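Local atomic coordinates of plasmodium falciparum gamete antigen 27/25 (Plasmodium falciparum, PDB entry 1N81), a protein that is essential for sexual development of the malaria parasite as a gametocyte protein, its molecular role still unknown, though it may take part in protein dimerization. Residues Pro13-Val18 with Val112-Ser117; Gly19-His24 with Asn62-Phe67; Asp103-Val108 with Lys150-Thr155. All blocks are in the same frame, centred on the assembly; numbering follows the deposited sequence.

Interaction 1 of 3, residues Pro13-Val18 with Val112-Ser117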
loop_
_atom_site.group_PDB
_atom_site.type_symbol
_atom_site.label_atom_id
_atom_site.label_comp_id
_atom_site.label_asym_id
_atom_site.label_seq_id
_atom_site.Cartn_x
_atom_site.Cartn_y
_atom_site.Cartn_z
ATOM N N PRO A 13 0.138 -12.185 8.258
ATOM C CA PRO A 13 -1.242 -12.058 7.784
ATOM C C PRO A 13 -1.730 -10.614 7.907
ATOM O O PRO A 13 -2.618 -10.198 7.157
ATOM C CB PRO A 13 -2.026 -13.008 8.691
ATOM C CG PRO A 13 -0.993 -14.071 9.006
ATOM C CD PRO A 13 0.245 -13.237 9.284
ATOM N N ARG A 14 -1.160 -9.857 8.850
ATOM C CA ARG A 14 -1.556 -8.454 9.017
ATOM C C ARG A 14 -1.175 -7.619 7.776
ATOM O O ARG A 14 -1.954 -6.771 7.329
ATOM C CB ARG A 14 -0.882 -7.811 10.225
ATOM C CG ARG A 14 -1.436 -6.425 10.425
ATOM C CD ARG A 14 -0.778 -5.653 11.559
ATOM N NE ARG A 14 -1.806 -4.772 12.049
ATOM C CZ ARG A 14 -1.698 -3.469 12.101
ATOM N NH1 ARG A 14 -0.581 -2.889 11.709
ATOM N NH2 ARG A 14 -2.726 -2.748 12.489
ATOM N N ILE A 15 0.017 -7.865 7.245
ATOM C CA ILE A 15 0.486 -7.177 6.040
ATOM C C ILE A 15 -0.460 -7.540 4.891
ATOM O O ILE A 15 -0.958 -6.677 4.165
ATOM C CB ILE A 15 1.897 -7.635 5.677
ATOM C CG1 ILE A 15 2.902 -7.027 6.663
ATOM C CG2 ILE A 15 2.238 -7.224 4.249
ATOM C CD1 ILE A 15 3.128 -5.537 6.451
ATOM N N ARG A 16 -0.739 -8.833 4.768
ATOM C CA ARG A 16 -1.615 -9.335 3.706
ATOM C C ARG A 16 -2.997 -8.688 3.750
ATOM O O ARG A 16 -3.506 -8.240 2.714
ATOM C CB ARG A 16 -1.701 -10.869 3.819
ATOM C CG ARG A 16 -2.592 -11.602 2.838
ATOM C CD ARG A 16 -2.349 -13.116 3.002
ATOM N NE ARG A 16 -3.082 -13.944 2.039
ATOM C CZ ARG A 16 -2.760 -15.198 1.729
ATOM N NH1 ARG A 16 -1.713 -15.779 2.302
ATOM N NH2 ARG A 16 -3.485 -15.871 0.843
ATOM N N LYS A 17 -3.609 -8.631 4.938
ATOM C CA LYS A 17 -4.932 -8.020 5.055
ATOM C C LYS A 17 -4.955 -6.494 4.923
ATOM O O LYS A 17 -5.795 -5.942 4.196
ATOM C CB LYS A 17 -5.615 -8.418 6.371
ATOM C CG LYS A 17 -5.994 -9.909 6.418
ATOM C CD LYS A 17 -6.454 -10.326 7.797
ATOM C CE LYS A 17 -6.729 -11.815 7.880
ATOM N NZ LYS A 17 -6.962 -12.213 9.297
ATOM N N VAL A 18 -4.062 -5.799 5.617
ATOM C CA VAL A 18 -4.090 -4.346 5.523
ATOM C C VAL A 18 -3.720 -3.958 4.076
ATOM O O VAL A 18 -4.296 -3.035 3.500
ATOM C CB VAL A 18 -3.126 -3.682 6.545
ATOM C CG1 VAL A 18 -3.296 -2.153 6.504
ATOM C CG2 VAL A 18 -3.457 -4.166 7.942
ATOM N N VAL A 112 5.968 -4.947 -3.664
ATOM C CA VAL A 112 7.229 -4.500 -3.083
ATOM C C VAL A 112 7.059 -4.411 -1.556
ATOM O O VAL A 112 7.938 -4.871 -0.810
ATOM C CB VAL A 112 7.702 -3.171 -3.676
ATOM C CG1 VAL A 112 8.907 -2.644 -2.897
ATOM C CG2 VAL A 112 8.112 -3.398 -5.115
ATOM N N ILE A 113 5.909 -3.891 -1.108
ATOM C CA ILE A 113 5.603 -3.814 0.331
ATOM C C ILE A 113 5.770 -5.196 0.965
ATOM O O ILE A 113 6.478 -5.350 1.968
ATOM C CB ILE A 113 4.144 -3.323 0.611
ATOM C CG1 ILE A 113 4.044 -1.823 0.323
ATOM C CG2 ILE A 113 3.756 -3.613 2.052
ATOM C CD1 ILE A 113 2.647 -1.240 0.471
ATOM N N GLU A 114 5.152 -6.215 0.363
ATOM C CA GLU A 114 5.253 -7.560 0.924
ATOM C C GLU A 114 6.660 -8.102 0.994
ATOM O O GLU A 114 7.084 -8.615 2.028
ATOM C CB GLU A 114 4.345 -8.535 0.175
ATOM C CG GLU A 114 2.914 -8.188 0.450
ATOM C CD GLU A 114 1.951 -9.165 -0.167
ATOM O OE1 GLU A 114 2.352 -9.979 -1.017
ATOM O OE2 GLU A 114 0.775 -9.096 0.203
ATOM N N GLU A 115 7.387 -7.968 -0.092
ATOM C CA GLU A 115 8.753 -8.455 -0.183
ATOM C C GLU A 115 9.625 -7.770 0.894
ATOM O O GLU A 115 10.415 -8.409 1.606
ATOM C CB GLU A 115 9.262 -8.110 -1.577
ATOM C CG GLU A 115 10.467 -8.842 -2.045
ATOM C CD GLU A 115 10.170 -10.277 -2.368
ATOM O OE1 GLU A 115 9.017 -10.594 -2.790
ATOM O OE2 GLU A 115 11.115 -11.069 -2.203
ATOM N N VAL A 116 9.510 -6.453 1.000
ATOM C CA VAL A 116 10.300 -5.761 1.988
ATOM C C VAL A 116 9.895 -6.224 3.391
ATOM O O VAL A 116 10.754 -6.351 4.268
ATOM C CB VAL A 116 10.151 -4.228 1.882
ATOM C CG1 VAL A 116 10.888 -3.552 3.026
ATOM C CG2 VAL A 116 10.707 -3.747 0.564
ATOM N N SER A 117 8.605 -6.507 3.600
ATOM C CA SER A 117 8.153 -6.922 4.922
ATOM C C SER A 117 8.778 -8.260 5.312
ATOM O O SER A 117 8.987 -8.516 6.508
ATOM C CB SER A 117 6.615 -6.995 5.011
ATOM O OG SER A 117 6.097 -8.194 4.478
HETATM O O HOH W 1 -0.362 -6.887 1.256
#
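Van der Waals contact between Ile15 and the residues Ile113, Glu114 and Ser117 accounts for most of this interface. The CG2 methyl of Ile15 does most of the touching: it rests against the aliphatic CG of Glu114 at 4.0 Å and comes within 4.5 Å of Ile113 CG2. That branch lies anti to the backbone N because chi1 is -74°, whereas CD1 runs on to meet Ser117 CB at 4.0 Å. The Ile15 and Glu114 side chains lie alongside each other, running in opposing senses.

The two segments belong to helices 13-35 and 96-122, which pack as a nearly antiparallel pair in this all-helical fold, with local axes 169° apart. Their separation of 10.5 Å and a buried surface of just 166 Å² indicate light packing here. Helix 156-173 closes in beside it, Phe169 touching Ile113.

Polar linkage across the pair runs through water. One molecule donates both to Ile15 O and, at 2.7 Å, to Glu114 OE2, so the carboxylate, carried out on a chain extended beyond CG, is bridged to the backbone of the facing helix. Within its own helix, Ser117 OG donates to Glu114 O at 2.7 Å, which ties down the hydroxyl lying beside Ile15.

Interaction 2 of 3, residues Gly19-His24 with Asn62-Phe67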
loop_
_atom_site.group_PDB
_atom_site.type_symbol
_atom_site.label_atom_id
_atom_site.label_comp_id
_atom_site.label_asym_id
_atom_site.label_seq_id
_atom_site.Cartn_x
_atom_site.Cartn_y
_atom_site.Cartn_z
ATOM N N GLY A 19 -2.776 -4.694 3.489
ATOM C CA GLY A 19 -2.420 -4.416 2.117
ATOM C C GLY A 19 -3.657 -4.619 1.236
ATOM O O GLY A 19 -4.012 -3.740 0.459
ATOM N N ASP A 20 -4.332 -5.764 1.355
ATOM C CA ASP A 20 -5.527 -5.990 0.530
ATOM C C ASP A 20 -6.566 -4.928 0.728
ATOM O O ASP A 20 -7.180 -4.444 -0.239
ATOM C CB ASP A 20 -6.138 -7.377 0.791
ATOM C CG ASP A 20 -5.420 -8.472 0.009
ATOM O OD1 ASP A 20 -4.553 -8.114 -0.827
ATOM O OD2 ASP A 20 -5.714 -9.671 0.201
ATOM N N ILE A 21 -6.761 -4.541 1.979
ATOM C CA ILE A 21 -7.731 -3.517 2.295
ATOM C C ILE A 21 -7.453 -2.160 1.610
ATOM O O ILE A 21 -8.330 -1.595 0.939
ATOM C CB ILE A 21 -7.795 -3.307 3.816
ATOM C CG1 ILE A 21 -8.540 -4.493 4.457
ATOM C CG2 ILE A 21 -8.471 -1.984 4.140
ATOM C CD1 ILE A 21 -8.293 -4.631 5.936
ATOM N N GLU A 22 -6.233 -1.667 1.782
ATOM C CA GLU A 22 -5.787 -0.389 1.221
ATOM C C GLU A 22 -5.776 -0.390 -0.302
ATOM O O GLU A 22 -6.278 0.529 -0.940
ATOM C CB GLU A 22 -4.355 -0.076 1.704
ATOM C CG GLU A 22 -3.687 1.100 0.955
ATOM C CD GLU A 22 -2.561 1.789 1.741
ATOM O OE1 GLU A 22 -1.889 2.685 1.173
ATOM O OE2 GLU A 22 -2.352 1.453 2.923
ATOM N N PHE A 23 -5.209 -1.432 -0.892
ATOM C CA PHE A 23 -5.127 -1.437 -2.336
ATOM C C PHE A 23 -6.446 -1.716 -3.056
ATOM O O PHE A 23 -6.662 -1.170 -4.124
ATOM C CB PHE A 23 -3.986 -2.374 -2.793
ATOM C CG PHE A 23 -2.606 -1.798 -2.545
ATOM C CD1 PHE A 23 -1.912 -2.081 -1.364
ATOM C CD2 PHE A 23 -2.045 -0.892 -3.442
ATOM C CE1 PHE A 23 -0.678 -1.471 -1.072
ATOM C CE2 PHE A 23 -0.788 -0.258 -3.165
ATOM C CZ PHE A 23 -0.104 -0.557 -1.968
ATOM N N HIS A 24 -7.330 -2.544 -2.492
ATOM C CA HIS A 24 -8.621 -2.764 -3.156
ATOM C C HIS A 24 -9.476 -1.537 -2.949
ATOM O O HIS A 24 -10.234 -1.127 -3.839
ATOM C CB HIS A 24 -9.340 -4.005 -2.616
ATOM C CG HIS A 24 -8.805 -5.287 -3.173
ATOM N ND1 HIS A 24 -9.324 -5.880 -4.306
ATOM C CD2 HIS A 24 -7.741 -6.048 -2.809
ATOM C CE1 HIS A 24 -8.604 -6.943 -4.614
ATOM N NE2 HIS A 24 -7.633 -7.070 -3.723
ATOM N N ASN A 62 -14.444 -4.505 5.959
ATOM C CA ASN A 62 -15.561 -5.420 6.137
ATOM C C ASN A 62 -15.381 -6.594 5.170
ATOM O O ASN A 62 -15.482 -7.749 5.574
ATOM C CB ASN A 62 -16.871 -4.693 5.857
ATOM C CG ASN A 62 -18.074 -5.461 6.357
ATOM O OD1 ASN A 62 -18.834 -4.967 7.189
ATOM N ND2 ASN A 62 -18.250 -6.675 5.860
ATOM N N ARG A 63 -15.086 -6.306 3.904
ATOM C CA ARG A 63 -14.881 -7.374 2.920
ATOM C C ARG A 63 -13.769 -8.355 3.296
ATOM O O ARG A 63 -13.872 -9.550 3.034
ATOM C CB ARG A 63 -14.571 -6.793 1.529
ATOM C CG ARG A 63 -14.266 -7.866 0.482
ATOM C CD ARG A 63 -13.810 -7.308 -0.870
ATOM N NE ARG A 63 -13.331 -8.388 -1.741
ATOM C CZ ARG A 63 -12.766 -8.224 -2.941
ATOM N NH1 ARG A 63 -12.599 -7.010 -3.457
ATOM N NH2 ARG A 63 -12.347 -9.287 -3.623
ATOM N N TYR A 64 -12.683 -7.865 3.876
ATOM C CA TYR A 64 -11.617 -8.780 4.259
ATOM C C TYR A 64 -11.716 -9.141 5.728
ATOM O O TYR A 64 -10.770 -9.665 6.294
ATOM C CB TYR A 64 -10.227 -8.200 3.965
ATOM C CG TYR A 64 -9.980 -8.097 2.487
ATOM C CD1 TYR A 64 -10.399 -6.973 1.769
ATOM C CD2 TYR A 64 -9.426 -9.172 1.777
ATOM C CE1 TYR A 64 -10.284 -6.922 0.372
ATOM C CE2 TYR A 64 -9.303 -9.130 0.385
ATOM C CZ TYR A 64 -9.740 -8.003 -0.309
ATOM O OH TYR A 64 -9.691 -7.967 -1.676
ATOM N N ASN A 65 -12.861 -8.842 6.343
ATOM C CA ASN A 65 -13.091 -9.167 7.749
ATOM C C ASN A 65 -11.904 -8.832 8.627
ATOM O O ASN A 65 -11.437 -9.670 9.393
ATOM C CB ASN A 65 -13.388 -10.660 7.910
ATOM C CG ASN A 65 -14.448 -11.134 6.970
ATOM O OD1 ASN A 65 -15.596 -10.686 7.033
ATOM N ND2 ASN A 65 -14.079 -12.045 6.077
ATOM N N TYR A 66 -11.404 -7.614 8.532
ATOM C CA TYR A 66 -10.270 -7.254 9.354
ATOM C C TYR A 66 -10.524 -5.866 9.893
ATOM O O TYR A 66 -10.398 -4.873 9.164
ATOM C CB TYR A 66 -8.988 -7.291 8.517
ATOM C CG TYR A 66 -7.739 -7.209 9.370
ATOM C CD1 TYR A 66 -7.291 -8.314 10.116
ATOM C CD2 TYR A 66 -7.057 -6.011 9.502
ATOM C CE1 TYR A 66 -6.179 -8.206 10.980
ATOM C CE2 TYR A 66 -5.957 -5.888 10.361
ATOM C CZ TYR A 66 -5.522 -6.987 11.099
ATOM O OH TYR A 66 -4.435 -6.826 11.939
ATOM N N PHE A 67 -10.877 -5.794 11.172
ATOM C CA PHE A 67 -11.193 -4.520 11.805
ATOM C C PHE A 67 -10.174 -4.039 12.824
ATOM O O PHE A 67 -10.444 -3.120 13.592
ATOM C CB PHE A 67 -12.591 -4.598 12.435
ATOM C CG PHE A 67 -13.656 -5.027 11.460
ATOM C CD1 PHE A 67 -13.913 -6.371 11.232
ATOM C CD2 PHE A 67 -14.344 -4.078 10.708
ATOM C CE1 PHE A 67 -14.843 -6.768 10.257
ATOM C CE2 PHE A 67 -15.265 -4.460 9.736
ATOM C CZ PHE A 67 -15.517 -5.807 9.508
#
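This is a surface contact between a helix flank and a helix end: residues 19-24 of helix 13-35 meet the C-terminal turn of helix 50-63 and the loop after it. A Schellman motif ends that helix, identified by the positive phi of Asn65 and by the bonds from Tyr66 N to Gln61 O and from Asn65 N to Asn62 O. Tyr64, just before the turn, and Tyr66, just after it, both face helix 13-35.

Tyr64 is the centre of the contact. Asp20 CB sits over one face of its ring, 3.8 Å from the centroid and 17° off the normal, a CH-pi approach. The Asp20 carboxylate turns 47° from the ring plane, with OD2 3.6 Å from Tyr64 CE2; its other oxygen, OD1, is hydrogen-bonded to Gln110 of helix 96-122, which helps fix the group's rotation.

Ile21 reaches both tyrosines. Its CG1 passes Tyr64 CD1 at 4.1 Å, while the terminal methyl CD1 touches Tyr66 CB at 3.8 Å. The Tyr66 hydroxyl has a weak hydrogen bond with Arg14, farther back on helix 13-35.

On the exposed side, the extended Arg63 chain brings its guanidinium across His24, the two planes 71° apart. Tyr64 OH lies over the centre of the guanidinium and over one face of the imidazole, 3.0 Å from His24 CD2.

Interaction 3 of 3, residues Asp103-Val108 with Lys150-Thr155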
loop_
_atom_site.group_PDB
_atom_site.type_symbol
_atom_site.label_atom_id
_atom_site.label_comp_id
_atom_site.label_asym_id
_atom_site.label_seq_id
_atom_site.Cartn_x
_atom_site.Cartn_y
_atom_site.Cartn_z
ATOM N N ASP A 103 -4.299 -0.740 -12.165
ATOM C CA ASP A 103 -4.341 -1.871 -11.262
ATOM C C ASP A 103 -2.945 -2.539 -11.216
ATOM O O ASP A 103 -2.569 -3.093 -10.189
ATOM C CB ASP A 103 -5.433 -2.879 -11.677
ATOM C CG ASP A 103 -6.804 -2.587 -11.007
ATOM O OD1 ASP A 103 -6.902 -1.642 -10.192
ATOM O OD2 ASP A 103 -7.789 -3.309 -11.292
ATOM N N ASP A 104 -2.170 -2.468 -12.305
ATOM C CA ASP A 104 -0.836 -3.080 -12.316
ATOM C C ASP A 104 0.152 -2.263 -11.477
ATOM O O ASP A 104 1.064 -2.815 -10.847
ATOM C CB ASP A 104 -0.291 -3.236 -13.748
ATOM C CG ASP A 104 -1.077 -4.259 -14.575
ATOM O OD1 ASP A 104 -1.548 -5.270 -14.008
ATOM O OD2 ASP A 104 -1.209 -4.055 -15.802
ATOM N N TYR A 105 -0.026 -0.950 -11.480
ATOM C CA TYR A 105 0.833 -0.094 -10.673
ATOM C C TYR A 105 0.558 -0.417 -9.189
ATOM O O TYR A 105 1.479 -0.446 -8.365
ATOM C CB TYR A 105 0.504 1.378 -10.926
ATOM C CG TYR A 105 1.013 1.942 -12.231
ATOM C CD1 TYR A 105 0.776 1.294 -13.453
ATOM C CD2 TYR A 105 1.655 3.165 -12.253
ATOM C CE1 TYR A 105 1.163 1.873 -14.650
ATOM C CE2 TYR A 105 2.045 3.755 -13.436
ATOM C CZ TYR A 105 1.800 3.111 -14.631
ATOM O OH TYR A 105 2.213 3.719 -15.785
ATOM N N LEU A 106 -0.715 -0.658 -8.862
ATOM C CA LEU A 106 -1.110 -0.955 -7.495
ATOM C C LEU A 106 -0.474 -2.272 -7.097
ATOM O O LEU A 106 0.046 -2.422 -5.996
ATOM C CB LEU A 106 -2.650 -1.048 -7.373
ATOM C CG LEU A 106 -3.430 0.278 -7.565
ATOM C CD1 LEU A 106 -4.919 0.044 -7.386
ATOM C CD2 LEU A 106 -2.952 1.353 -6.577
ATOM N N TRP A 107 -0.514 -3.222 -8.018
ATOM C CA TRP A 107 0.040 -4.554 -7.803
ATOM C C TRP A 107 1.521 -4.461 -7.476
ATOM O O TRP A 107 2.003 -5.104 -6.535
ATOM C CB TRP A 107 -0.144 -5.392 -9.072
ATOM C CG TRP A 107 0.197 -6.825 -8.964
ATOM C CD1 TRP A 107 -0.672 -7.851 -8.716
ATOM C CD2 TRP A 107 1.510 -7.431 -9.104
ATOM N NE1 TRP A 107 0.009 -9.052 -8.693
ATOM C CE2 TRP A 107 1.337 -8.827 -8.930
ATOM C CE3 TRP A 107 2.788 -6.932 -9.365
ATOM C CZ2 TRP A 107 2.419 -9.728 -8.988
ATOM C CZ3 TRP A 107 3.860 -7.820 -9.426
ATOM C CH2 TRP A 107 3.668 -9.209 -9.242
ATOM N N VAL A 108 2.234 -3.671 -8.271
ATOM C CA VAL A 108 3.657 -3.504 -8.090
ATOM C C VAL A 108 3.981 -2.973 -6.694
ATOM O O VAL A 108 4.819 -3.526 -5.991
ATOM C CB VAL A 108 4.224 -2.565 -9.158
ATOM C CG1 VAL A 108 5.660 -2.098 -8.748
ATOM C CG2 VAL A 108 4.241 -3.323 -10.543
ATOM N N LYS A 150 5.443 -6.982 -14.539
ATOM C CA LYS A 150 4.059 -6.597 -14.782
ATOM C C LYS A 150 3.935 -5.697 -16.017
ATOM O O LYS A 150 2.849 -5.234 -16.372
ATOM C CB LYS A 150 3.527 -5.891 -13.524
ATOM C CG LYS A 150 2.094 -6.206 -13.141
ATOM C CD LYS A 150 1.876 -7.667 -12.793
ATOM C CE LYS A 150 0.385 -7.911 -12.657
ATOM N NZ LYS A 150 -0.012 -9.332 -12.750
ATOM N N ASP A 151 5.067 -5.470 -16.669
ATOM C CA ASP A 151 5.131 -4.626 -17.847
ATOM C C ASP A 151 4.546 -3.228 -17.612
ATOM O O ASP A 151 3.597 -2.824 -18.259
ATOM C CB ASP A 151 4.428 -5.318 -19.026
ATOM C CG ASP A 151 4.624 -4.581 -20.337
ATOM O OD1 ASP A 151 5.752 -4.109 -20.599
ATOM O OD2 ASP A 151 3.647 -4.485 -21.115
ATOM N N VAL A 152 5.108 -2.489 -16.671
ATOM C CA VAL A 152 4.645 -1.132 -16.426
ATOM C C VAL A 152 5.886 -0.311 -16.171
ATOM O O VAL A 152 6.940 -0.872 -15.883
ATOM C CB VAL A 152 3.716 -1.015 -15.169
ATOM C CG1 VAL A 152 2.396 -1.694 -15.411
ATOM C CG2 VAL A 152 4.380 -1.627 -13.959
ATOM N N LYS A 153 5.776 1.009 -16.299
ATOM C CA LYS A 153 6.894 1.885 -16.014
ATOM C C LYS A 153 6.396 3.132 -15.286
ATOM O O LYS A 153 5.632 3.925 -15.834
ATOM C CB LYS A 153 7.620 2.303 -17.299
ATOM C CG LYS A 153 9.140 2.476 -17.117
ATOM C CD LYS A 153 9.505 3.122 -15.780
ATOM C CE LYS A 153 11.016 3.183 -15.544
ATOM N NZ LYS A 153 11.657 4.308 -16.283
ATOM N N PHE A 154 6.821 3.291 -14.038
ATOM C CA PHE A 154 6.431 4.435 -13.232
ATOM C C PHE A 154 7.283 5.594 -13.698
ATOM O O PHE A 154 8.412 5.376 -14.109
ATOM C CB PHE A 154 6.761 4.185 -11.753
ATOM C CG PHE A 154 5.763 3.302 -11.029
ATOM C CD1 PHE A 154 5.498 2.008 -11.468
ATOM C CD2 PHE A 154 5.098 3.776 -9.894
ATOM C CE1 PHE A 154 4.581 1.196 -10.793
ATOM C CE2 PHE A 154 4.186 2.982 -9.214
ATOM C CZ PHE A 154 3.928 1.688 -9.664
ATOM N N THR A 155 6.763 6.820 -13.639
ATOM C CA THR A 155 7.594 7.962 -14.001
ATOM C C THR A 155 8.461 8.155 -12.762
ATOM O O THR A 155 8.153 7.603 -11.698
ATOM C CB THR A 155 6.778 9.224 -14.232
ATOM O OG1 THR A 155 6.055 9.539 -13.042
ATOM C CG2 THR A 155 5.823 9.039 -15.369
HETATM O O HOH W 2 0.694 -3.356 -17.661
HETATM O O HOH W 3 0.570 -6.261 -16.800
HETATM O O HOH W 4 3.381 5.867 -15.590
HETATM O O HOH W 5 3.637 2.181 -17.266
#
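Tyr105, Val108 and Phe154 form the tight side of a contact between helix 96-122 and the connection from helix 136-150 to helix 156-173. That connection leaves the first helix through a Schellman motif at Asp151 and enters the next with Thr155 as N-cap. Tyr105 CD2 lies over the centre of the Phe154 ring, although the planes, 32° apart, make the pair oblique. Phe154 CZ also reaches Tyr105 CB at 3.7 Å, and its CE1 meets Val108 CG1. Val152 wedges between helix residues: CG1 presses on Asp104 CB at 3.5 Å, and CG2 touches Val108 CG2.

Where these apolar groups pack directly, the looser polar side reaches across through water. Two waters lie between Asp104 OD2 and the Lys150 and Asp151 oxygens; acceptors outnumber their protons, so not every bond can form at once, and that from the water beside Lys150 O to OD2 is weak. Two more bridge Tyr105 OH to Lys153, one donating to Lys153 O, the other accepting from Lys153 N.

Farther along the helix, a bend at chi2 (63°) turns the Lys150 chain across the Trp107 indole. Its CD makes a CH-pi contact over the six-membered ring, and NZ a cation-pi contact 4.1 Å from the centroid of the five-membered ring.

From the N terminus, helix 13-35 enters two contacts in succession. Residues 13-18 pair with 112-117, so interaction 1 closes a long loop, inside which interaction 2 nests a shorter one by joining 19-24 to the end of helix 50-63. Tyr66 bridges the two, packing on Lys17 and Val18. Interaction 3 opens on helix 96-122 at 103-108, before interaction 1 has closed, and ends at 150-155; these two therefore cross, their centres about 17 Å apart. It follows interaction 2 in series, yet Phe23 CD2 lies 3.6 Å from Leu106 O. Helices 13-35 and 96-122 thus link the 50-63 end to the connection between helices 136-150 and 156-173.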